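Local structure of flagellar hook-associated protein (Burkholderia pseudomallei, 4UT1) at residues A[447-452]-A[467-472]; A[529-534]-A[541-546]. The protein probably serves as a structural component of the bacterial flagellum, forming part of the junction between the hook and the filament. One frame throughout, in Å; residues are numbered along the deposited sequence.

Contact 1 (A[447-452]-A[467-472]). With EDO (1,2-ethanediol), chain F; EDO (1,2-ethanediol), chain R; EDO (1,2-ethanediol), chain K; EDO (1,2-ethanediol), chain N.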
ATOM      1  N   ALA A 447     -11.845 -18.181 -21.077  1.00 13.85           N
ATOM      2  CA  ALA A 447     -11.945 -18.021 -22.528  1.00 14.32           C
ATOM      3  C   ALA A 447     -11.838 -16.568 -22.973  1.00 15.61           C
ATOM      4  O   ALA A 447     -12.252 -15.662 -22.257  1.00 13.58           O
ATOM      5  CB  ALA A 447     -13.245 -18.615 -23.008  1.00 15.45           C
ATOM      6  N   SER A 448     -11.288 -16.348 -24.164  1.00 17.91           N
ATOM      7  CA  SER A 448     -11.385 -15.035 -24.825  1.00 15.29           C
ATOM      8  C   SER A 448     -12.818 -14.798 -25.299  1.00 15.73           C
ATOM      9  O   SER A 448     -13.489 -15.735 -25.724  1.00 19.12           O
ATOM     10  CB  SER A 448     -10.423 -14.943 -26.010  1.00 18.49           C
ATOM     11  OG  SER A 448     -10.614 -13.724 -26.721  1.00 19.76           O
ATOM     12  N   PRO A 449     -13.298 -13.550 -25.227  1.00 14.51           N
ATOM     13  CA  PRO A 449     -14.645 -13.232 -25.730  1.00 14.54           C
ATOM     14  C   PRO A 449     -14.711 -13.245 -27.267  1.00 16.06           C
ATOM     15  O   PRO A 449     -15.783 -13.387 -27.847  1.00 15.52           O
ATOM     16  CB  PRO A 449     -14.904 -11.815 -25.210  1.00 15.71           C
ATOM     17  CG  PRO A 449     -13.789 -11.509 -24.247  1.00 16.54           C
ATOM     18  CD  PRO A 449     -12.642 -12.389 -24.604  1.00 16.81           C
ATOM     19  N   VAL A 450     -13.560 -13.095 -27.901  1.00 14.53           N
ATOM     20  CA  VAL A 450     -13.512 -12.950 -29.360  1.00 13.91           C
ATOM     21  C   VAL A 450     -12.889 -14.156 -30.057  1.00 16.09           C
ATOM     22  O   VAL A 450     -12.034 -14.846 -29.510  1.00 15.85           O
ATOM     23  CB  VAL A 450     -12.716 -11.700 -29.745  1.00 16.20           C
ATOM     24  CG1 VAL A 450     -11.237 -11.926 -29.497  1.00 15.99           C
ATOM     25  CG2 VAL A 450     -12.983 -11.305 -31.213  1.00 17.70           C
ATOM     26  N   LEU A 451     -13.297 -14.374 -31.299  1.00 17.37           N
ATOM     27  CA  LEU A 451     -12.664 -15.373 -32.132  1.00 17.77           C
ATOM     28  C   LEU A 451     -12.529 -14.841 -33.567  1.00 12.34           C
ATOM     29  O   LEU A 451     -13.513 -14.450 -34.187  1.00 13.91           O
ATOM     30  CB  LEU A 451     -13.462 -16.669 -32.096  1.00 17.02           C
ATOM     31  CG  LEU A 451     -12.878 -17.826 -32.901  1.00 22.07           C
ATOM     32  CD1 LEU A 451     -11.420 -18.054 -32.510  1.00 21.30           C
ATOM     33  CD2 LEU A 451     -13.707 -19.065 -32.646  1.00 27.64           C
ATOM     34  N   ALA A 452     -11.293 -14.780 -34.047  1.00 12.72           N
ATOM     35  CA  ALA A 452     -11.015 -14.450 -35.441  1.00 13.74           C
ATOM     36  C   ALA A 452     -10.575 -15.730 -36.135  1.00 16.09           C
ATOM     37  O   ALA A 452      -9.854 -16.550 -35.558  1.00 15.26           O
ATOM     38  CB  ALA A 452      -9.955 -13.373 -35.555  1.00 11.54           C
ATOM     39  N   GLY A 467      -7.213 -13.676 -32.027  1.00 15.35           N
ATOM     40  CA  GLY A 467      -7.722 -12.382 -31.608  1.00 15.09           C
ATOM     41  C   GLY A 467      -7.608 -12.192 -30.115  1.00 16.22           C
ATOM     42  O   GLY A 467      -7.413 -13.153 -29.375  1.00 15.17           O
ATOM     43  N   SER A 468      -7.719 -10.946 -29.674  1.00 13.68           N
ATOM     44  CA  SER A 468      -7.670 -10.622 -28.254  1.00 17.84           C
ATOM     45  C   SER A 468      -8.399  -9.307 -27.997  1.00 17.80           C
ATOM     46  O   SER A 468      -8.635  -8.525 -28.921  1.00 16.27           O
ATOM     47  CB  SER A 468      -6.223 -10.532 -27.772  1.00 17.44           C
ATOM     48  OG  SER A 468      -5.646  -9.308 -28.188  1.00 22.44           O
ATOM     49  N   VAL A 469      -8.752  -9.058 -26.737  1.00 15.17           N
ATOM     50  CA  VAL A 469      -9.447  -7.830 -26.379  1.00 18.42           C
ATOM     51  C   VAL A 469      -8.723  -7.089 -25.256  1.00 21.32           C
ATOM     52  O   VAL A 469      -7.939  -7.668 -24.514  1.00 17.27           O
ATOM     53  CB  VAL A 469     -10.909  -8.102 -25.941  1.00 17.49           C
ATOM     54  CG1 VAL A 469     -11.692  -8.754 -27.076  1.00 20.25           C
ATOM     55  CG2 VAL A 469     -10.933  -8.981 -24.684  1.00 18.69           C
ATOM     56  N   SER A 470      -8.985  -5.793 -25.173  1.00 19.60           N
ATOM     57  CA  SER A 470      -8.431  -4.936 -24.139  1.00 22.46           C
ATOM     58  C   SER A 470      -9.557  -4.264 -23.376  1.00 17.61           C
ATOM     59  O   SER A 470     -10.734  -4.438 -23.705  1.00 15.65           O
ATOM     60  CB  SER A 470      -7.504  -3.895 -24.752  1.00 22.30           C
ATOM     61  OG  SER A 470      -8.171  -3.237 -25.807  1.00 22.04           O
ATOM     62  N   ALA A 471      -9.191  -3.493 -22.351  1.00 23.83           N
ATOM     63  CA  ALA A 471     -10.171  -2.848 -21.489  1.00 22.18           C
ATOM     64  C   ALA A 471     -11.231  -2.083 -22.271  1.00 22.35           C
ATOM     65  O   ALA A 471     -10.912  -1.264 -23.131  1.00 21.02           O
ATOM     66  CB  ALA A 471      -9.472  -1.916 -20.504  1.00 25.85           C
ATOM     67  N   GLY A 472     -12.492  -2.367 -21.966  1.00 17.56           N
ATOM     68  CA  GLY A 472     -13.610  -1.685 -22.582  1.00 20.93           C
ATOM     69  C   GLY A 472     -13.945  -2.163 -23.984  1.00 20.46           C
ATOM     70  O   GLY A 472     -14.565  -1.434 -24.747  1.00 20.57           O
TER
HETATM   71  C1  EDO F1632      -4.941  -5.048 -22.468  1.00 30.49           C
HETATM   72  O1  EDO F1632      -5.339  -6.231 -21.768  1.00 36.10           O
HETATM   73  C2  EDO F1632      -5.284  -3.816 -21.642  1.00 31.29           C
HETATM   74  O2  EDO F1632      -6.659  -3.855 -21.251  1.00 28.69           O
HETATM   75  C1  EDO R1644     -13.367  -4.687 -18.973  1.00 27.97           C
HETATM   76  O1  EDO R1644     -12.338  -3.739 -19.291  1.00 27.75           O
HETATM   77  C2  EDO R1644     -14.625  -4.329 -19.753  1.00 30.47           C
HETATM   78  O2  EDO R1644     -14.411  -4.553 -21.150  1.00 29.27           O
HETATM   79  C1  EDO K1637     -19.067 -13.355 -26.562  1.00 29.73           C
HETATM   80  O1  EDO K1637     -17.851 -12.606 -26.637  1.00 29.55           O
HETATM   81  C2  EDO K1637     -19.021 -14.292 -25.364  1.00 26.52           C
HETATM   82  O2  EDO K1637     -20.217 -15.080 -25.340  1.00 34.16           O
HETATM   83  C1  EDO N1640      -5.474 -10.268 -22.742  1.00 30.62           C
HETATM   84  O1  EDO N1640      -6.813  -9.765 -22.762  1.00 30.67           O
HETATM   85  C2  EDO N1640      -5.369 -11.385 -23.775  1.00 29.65           C
HETATM   86  O2  EDO N1640      -3.987 -11.672 -24.001  1.00 38.57           O
HETATM   87  O   HOH W   1      -8.729 -11.842 -25.465  1.00 18.61           O
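An ST turn at Ser448 and the edge strand 450-454 that follows it pack against strand 463-470, where two five-stranded antiparallel sheets of the D3 domain face each other. The contact is mostly apolar. Ring atoms CG and CD of Pro449 meet CG2 of Val469 tip to tip, with CD 3.8 Å from that methyl. Val450 adds its CG1, which lies over the backbone between Gly467 and Ser468, 3.7 Å from Ser468 N, and also meets Val469 CG1 at 4.0 Å. A chi1 of 73° wedges this methyl between Val450's own N and carbonyl carbon, and Ile562 of the neighbouring strand 559-564 packs on the same side chain.

No direct hydrogen bond joins the two segments; one water does so instead. It lies 2.9 Å from Ser448 OG and accepts from Val469 N at 3.1 Å. In the ST turn itself, Ser448 OG takes the N-H of Val450 (3.2 Å, 158°), and the same oxygen meets the bridging water. Arg572 reaches both segments from helix 572-579, bonding to Val450 O through NH2 and, weakly, to Gly467 O through NH1.

Contact 2 (A[529-534]-A[541-546]); sequences MTISST and GVMNGV
Val542 sets CG1 against the side chain of Ser533, 3.5 Å from OG and nearly as close to CB. The Ser533 hydroxyl bonds to the carbonyl of Thr535, so the valine methyl covers a hydroxyl that already has a polar partner. The Met543 side chain extends from the backbone and bends only at its last torsion (chi3 -59°), bringing SD against the Ile531 side chain. The sulfur lies 3.6 Å from Ile531 CG2 and 3.8 Å from CD1, the two side chains crossing at a slant. Ile562 of strand 559-564 touches both, and thus the opposing sheet covers this apolar patch.

At Asn544 the side-chain amide takes the N-H of Ser533. With CG anti to the main-chain N (chi1 -172°), OD1 swings toward strand 527-533 and accepts from Ser533 N at 2.9 Å. The N-H comes in the plane of the amide, onto a lone pair, with 164° at the hydrogen. Gln536 NE2 also donates to OD1, while ND2 donates to Gly472 O; bonds at both ends of the amide thus fix its rotation.

Next comes a G1 beta bulge, in which Gly545, with positive phi, and Val546 both face Ile531 as the chain turns its corner into strand 546-551. Val546 and Ile531 form an antiparallel hydrogen-bonded pair. Ile531 N donates to Val546 O at 2.6 Å, whereas the return bond from Val546 N to Ile531 O is weak at 3.3 Å. Val546 O also receives a CA-H contact from Thr530 CA (3.3 Å), and the Val546 side chain lies on the same face as that of Ile531, where Ile562 touches it.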
ATOM      1  N   MET A 529      -3.351  -5.501 -36.290  1.00 20.29           N
ATOM      2  CA  MET A 529      -4.403  -4.496 -36.331  1.00 17.21           C
ATOM      3  C   MET A 529      -5.207  -4.389 -35.047  1.00 20.72           C
ATOM      4  O   MET A 529      -5.487  -5.389 -34.384  1.00 18.46           O
ATOM      5  CB  MET A 529      -5.349  -4.790 -37.490  1.00 19.76           C
ATOM      6  CG  MET A 529      -4.744  -4.497 -38.841  1.00 21.84           C
ATOM      7  SD  MET A 529      -5.761  -5.147 -40.168  1.00 21.98           S
ATOM      8  CE  MET A 529      -5.450  -6.906 -39.994  1.00 22.81           C
ATOM      9  N   THR A 530      -5.575  -3.162 -34.695  1.00 18.56           N
ATOM     10  CA  THR A 530      -6.507  -2.947 -33.599  1.00 15.85           C
ATOM     11  C   THR A 530      -7.740  -2.231 -34.124  1.00 16.45           C
ATOM     12  O   THR A 530      -7.641  -1.243 -34.859  1.00 17.71           O
ATOM     13  CB  THR A 530      -5.866  -2.152 -32.461  1.00 22.99           C
ATOM     14  OG1 THR A 530      -4.840  -2.948 -31.858  1.00 22.90           O
ATOM     15  CG2 THR A 530      -6.907  -1.807 -31.408  1.00 22.56           C
ATOM     16  N   ILE A 531      -8.910  -2.752 -33.779  1.00 15.07           N
ATOM     17  CA  ILE A 531     -10.158  -2.139 -34.202  1.00 13.56           C
ATOM     18  C   ILE A 531     -10.811  -1.421 -33.017  1.00 15.81           C
ATOM     19  O   ILE A 531     -11.236  -2.050 -32.055  1.00 16.54           O
ATOM     20  CB  ILE A 531     -11.115  -3.180 -34.793  1.00 15.10           C
ATOM     21  CG1 ILE A 531     -10.444  -3.881 -35.979  1.00 13.86           C
ATOM     22  CG2 ILE A 531     -12.428  -2.534 -35.230  1.00 14.07           C
ATOM     23  CD1 ILE A 531     -11.151  -5.151 -36.427  1.00 18.21           C
ATOM     24  N   SER A 532     -10.873  -0.094 -33.096  1.00 14.42           N
ATOM     25  CA  SER A 532     -11.435   0.713 -32.010  1.00 17.96           C
ATOM     26  C   SER A 532     -12.629   1.519 -32.512  1.00 21.35           C
ATOM     27  O   SER A 532     -12.715   1.861 -33.701  1.00 19.12           O
ATOM     28  CB  SER A 532     -10.388   1.666 -31.432  1.00 18.76           C
ATOM     29  OG  SER A 532      -9.107   1.069 -31.328  1.00 24.30           O
ATOM     30  N   SER A 533     -13.549   1.825 -31.607  1.00 16.85           N
ATOM     31  CA  SER A 533     -14.626   2.742 -31.926  1.00 18.90           C
ATOM     32  C   SER A 533     -14.035   4.121 -32.185  1.00 21.03           C
ATOM     33  O   SER A 533     -13.281   4.649 -31.362  1.00 22.25           O
ATOM     34  CB  SER A 533     -15.648   2.802 -30.788  1.00 22.16           C
ATOM     35  OG  SER A 533     -16.673   3.724 -31.095  1.00 21.15           O
ATOM     36  N   THR A 534     -14.363   4.695 -33.336  1.00 17.40           N
ATOM     37  CA  THR A 534     -13.868   6.018 -33.677  1.00 17.76           C
ATOM     38  C   THR A 534     -14.324   7.049 -32.636  1.00 21.11           C
ATOM     39  O   THR A 534     -13.528   7.843 -32.153  1.00 22.53           O
ATOM     40  CB  THR A 534     -14.328   6.424 -35.077  1.00 15.98           C
ATOM     41  OG1 THR A 534     -13.819   5.465 -36.026  1.00 17.49           O
ATOM     42  CG2 THR A 534     -13.829   7.820 -35.425  1.00 15.94           C
ATOM     43  N   GLY A 541     -22.954  -1.144 -29.513  1.00 31.88           N
ATOM     44  CA  GLY A 541     -22.998  -1.839 -30.787  1.00 32.39           C
ATOM     45  C   GLY A 541     -21.808  -1.610 -31.700  1.00 30.83           C
ATOM     46  O   GLY A 541     -21.704  -2.243 -32.753  1.00 33.72           O
ATOM     47  N   VAL A 542     -20.907  -0.712 -31.315  1.00 26.31           N
ATOM     48  CA  VAL A 542     -19.692  -0.491 -32.102  1.00 24.62           C
ATOM     49  C   VAL A 542     -18.531  -1.340 -31.595  1.00 21.28           C
ATOM     50  O   VAL A 542     -18.222  -1.325 -30.399  1.00 21.01           O
ATOM     51  CB  VAL A 542     -19.250   0.982 -32.079  1.00 26.09           C
ATOM     52  CG1 VAL A 542     -18.041   1.174 -32.994  1.00 20.91           C
ATOM     53  CG2 VAL A 542     -20.403   1.889 -32.480  1.00 26.85           C
ATOM     54  N   MET A 543     -17.893  -2.077 -32.502  1.00 22.02           N
ATOM     55  CA  MET A 543     -16.724  -2.880 -32.143  1.00 20.50           C
ATOM     56  C   MET A 543     -15.642  -1.996 -31.553  1.00 20.78           C
ATOM     57  O   MET A 543     -15.353  -0.919 -32.075  1.00 16.86           O
ATOM     58  CB  MET A 543     -16.171  -3.635 -33.362  1.00 19.67           C
ATOM     59  CG  MET A 543     -14.869  -4.390 -33.068  1.00 17.44           C
ATOM     60  SD  MET A 543     -14.328  -5.529 -34.373  1.00 18.19           S
ATOM     61  CE  MET A 543     -15.740  -6.626 -34.456  1.00 18.47           C
ATOM     62  N   ASN A 544     -15.067  -2.444 -30.444  1.00 17.13           N
ATOM     63  CA  ASN A 544     -14.046  -1.684 -29.750  1.00 18.32           C
ATOM     64  C   ASN A 544     -13.091  -2.616 -29.015  1.00 18.49           C
ATOM     65  O   ASN A 544     -13.503  -3.670 -28.529  1.00 18.18           O
ATOM     66  CB  ASN A 544     -14.718  -0.698 -28.782  1.00 20.12           C
ATOM     67  CG  ASN A 544     -13.746   0.276 -28.157  1.00 20.80           C
ATOM     68  OD1 ASN A 544     -13.079   1.051 -28.852  1.00 17.50           O
ATOM     69  ND2 ASN A 544     -13.694   0.275 -26.827  1.00 15.76           N
ATOM     70  N   GLY A 545     -11.813  -2.248 -28.964  1.00 15.09           N
ATOM     71  CA  GLY A 545     -10.823  -2.999 -28.214  1.00 19.00           C
ATOM     72  C   GLY A 545     -10.502  -4.394 -28.722  1.00 18.02           C
ATOM     73  O   GLY A 545     -10.122  -5.272 -27.946  1.00 20.20           O
ATOM     74  N   VAL A 546     -10.641  -4.593 -30.028  1.00 16.58           N
ATOM     75  CA  VAL A 546     -10.356  -5.874 -30.665  1.00 15.58           C
ATOM     76  C   VAL A 546      -9.052  -5.806 -31.447  1.00 20.07           C
ATOM     77  O   VAL A 546      -8.840  -4.882 -32.232  1.00 19.05           O
ATOM     78  CB  VAL A 546     -11.490  -6.298 -31.598  1.00 15.57           C
ATOM     79  CG1 VAL A 546     -11.120  -7.599 -32.352  1.00 16.38           C
ATOM     80  CG2 VAL A 546     -12.772  -6.491 -30.799  1.00 15.95           C
TER

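Both contacts lie in the D3 domain, with centres about 11 Å apart, and follow in series along the chain: contact 1 closes before contact 2 opens. They share the sheet ordered 463-470, 546-551, 527-533, 498-502, 508-511. Contact 1 places the outermost strand, 463-470, against the edge strand of the opposing sheet, whereas contact 2 folds the loop between two inner strands back on strand 527-533 and starts their pairing. They also touch directly: besides the Asn544 amide bond, Ser470 N probably donates to Gly545 O, tying the corner after strand 463-470 to the bulge at the start of strand 546-551. Ile562 of the opposing sheet packs on side chains from both contacts, joining them across the domain's interior.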